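Local coordinates for protein aldose 1-epimerase (Escherichia coli, PDB 3NRE) that probably interconverts the alpha and beta anomers of aldose sugars, acting as an aldose 1-epimerase (mutarotase), at residues A[141-146]-A[269-274]. Residues are numbered along the deposited sequence; the frame is centred on the assembly and turned at random.
Sequences TLPFGT and GDLIAL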
# COMPACT_ATOMS: atom_id res chain seq x y z
N THR A 141 -21.71 -3.57 11.46
CA THR A 141 -21.24 -3.15 10.14
C THR A 141 -20.26 -1.96 10.24
O THR A 141 -20.58 -1.02 10.95
CB THR A 141 -22.43 -2.69 9.31
OG1 THR A 141 -23.33 -3.78 9.19
CG2 THR A 141 -21.99 -2.21 7.91
N LEU A 142 -19.09 -2.05 9.57
CA LEU A 142 -18.09 -0.95 9.51
C LEU A 142 -17.58 -0.79 8.09
O LEU A 142 -17.77 -1.69 7.27
CB LEU A 142 -16.93 -1.23 10.45
CG LEU A 142 -17.20 -1.09 11.95
CD1 LEU A 142 -16.03 -1.60 12.79
CD2 LEU A 142 -17.48 0.37 12.33
N PRO A 143 -17.00 0.37 7.77
CA PRO A 143 -16.51 0.61 6.41
C PRO A 143 -15.04 0.20 6.25
O PRO A 143 -14.19 0.59 7.07
CB PRO A 143 -16.74 2.13 6.24
CG PRO A 143 -16.43 2.69 7.57
CD PRO A 143 -17.04 1.64 8.54
N PHE A 144 -14.78 -0.61 5.23
CA PHE A 144 -13.51 -1.25 5.00
C PHE A 144 -12.83 -0.80 3.73
O PHE A 144 -13.45 -0.42 2.72
CB PHE A 144 -13.66 -2.78 4.95
CG PHE A 144 -13.83 -3.47 6.31
CD1 PHE A 144 -15.03 -3.42 6.98
CD2 PHE A 144 -12.83 -4.26 6.86
CE1 PHE A 144 -15.20 -4.04 8.19
CE2 PHE A 144 -13.02 -4.92 8.10
CZ PHE A 144 -14.20 -4.83 8.73
N GLY A 145 -11.53 -0.91 3.76
CA GLY A 145 -10.74 -0.74 2.55
C GLY A 145 -9.47 -1.59 2.62
O GLY A 145 -9.13 -2.12 3.66
N THR A 146 -8.79 -1.66 1.49
CA THR A 146 -7.53 -2.40 1.34
C THR A 146 -6.59 -1.65 0.43
O THR A 146 -6.97 -0.73 -0.35
CB THR A 146 -7.79 -3.81 0.73
OG1 THR A 146 -8.62 -3.66 -0.43
CG2 THR A 146 -8.46 -4.69 1.72
N GLY A 269 -17.68 7.28 1.50
CA GLY A 269 -16.93 7.49 0.24
C GLY A 269 -16.77 6.20 -0.55
O GLY A 269 -17.75 5.55 -0.87
N ASP A 270 -15.53 5.84 -0.87
CA ASP A 270 -15.25 4.61 -1.60
C ASP A 270 -14.91 3.47 -0.67
O ASP A 270 -14.54 2.40 -1.12
CB ASP A 270 -14.15 4.83 -2.66
CG ASP A 270 -14.71 5.43 -3.96
OD1 ASP A 270 -15.89 5.23 -4.24
OD2 ASP A 270 -13.97 6.11 -4.69
N LEU A 271 -14.98 3.69 0.66
CA LEU A 271 -14.97 2.58 1.62
C LEU A 271 -16.18 1.67 1.35
O LEU A 271 -17.22 2.13 0.83
CB LEU A 271 -15.00 3.03 3.11
CG LEU A 271 -13.75 3.68 3.67
CD1 LEU A 271 -14.10 4.46 5.00
CD2 LEU A 271 -12.62 2.71 3.89
N ILE A 272 -16.02 0.40 1.71
CA ILE A 272 -17.03 -0.65 1.46
C ILE A 272 -17.62 -1.13 2.76
O ILE A 272 -16.92 -1.61 3.64
CB ILE A 272 -16.45 -1.86 0.68
CG1 ILE A 272 -15.98 -1.41 -0.70
CG2 ILE A 272 -17.51 -2.94 0.52
CD1 ILE A 272 -15.07 -2.42 -1.39
N ALA A 273 -18.93 -0.94 2.91
CA ALA A 273 -19.64 -1.33 4.15
C ALA A 273 -19.77 -2.84 4.20
O ALA A 273 -20.39 -3.44 3.32
CB ALA A 273 -21.04 -0.69 4.21
N LEU A 274 -19.22 -3.45 5.24
CA LEU A 274 -19.24 -4.89 5.40
C LEU A 274 -20.02 -5.23 6.64
O LEU A 274 -19.63 -4.83 7.74
CB LEU A 274 -17.81 -5.46 5.56
CG LEU A 274 -16.88 -5.44 4.35
CD1 LEU A 274 -15.50 -6.18 4.66
CD2 LEU A 274 -17.59 -5.98 3.08
O HOH W 1 -12.63 0.47 -0.04
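Leu-274 lays its CD1 methyl over one face of the Phe-144 ring, 3.8 Å from the ring centroid and displaced toward the rim in a CH-pi contact. The two residues sit on neighbouring antiparallel strands, 272-274 being a short strand paired to the start of the long strand 142-153, within what is probably the beta-sandwich (supersandwich) fold of the galactose mutarotase family. The side chains meet at about a right angle, and Leu-274 CB also lies against Phe-144 CD1. With CG anti to its carbonyl carbon (chi1 -77°), Phe-144 swings its ring back along its own strand, from the level of Ile-272 toward Leu-274. Tyr-113, from a loop, meets this ring edge-to-face, while Val-134 and Asn-136 join Phe-144 to the nine-stranded sheet that contains strand 127-136. An alanine in place of Phe-144 would probably leave the Leu-274 methyl without its aromatic face and open a gap toward Val-134. On the opposite face of the sheet from Phe-144 and Leu-274, Pro-143 and Ala-273 form the non-hydrogen-bonded pair, their CA atoms 4.3 Å apart, with Trp-65 touching both side chains. Pro-143 CB rests against Leu-271 CB at 3.7 Å, and Leu-271 CD1 reaches the proline ring as well. The hydrogen-bonded pairs flank this point: Leu-274 N gives a nearly straight bond to Leu-142 O at 3.1 Å, whereas the return bond from Leu-142 N to Leu-274 O is weak. Phe-144 N approaches Ile-272 O from above the carbonyl plane, at 2.8 Å. Phe-144 O takes Ile-272 N on a lone pair in its carbonyl plane at 2.9 Å, and a water lies 3.0 Å from Phe-144 O and also reaches Asp-270 O.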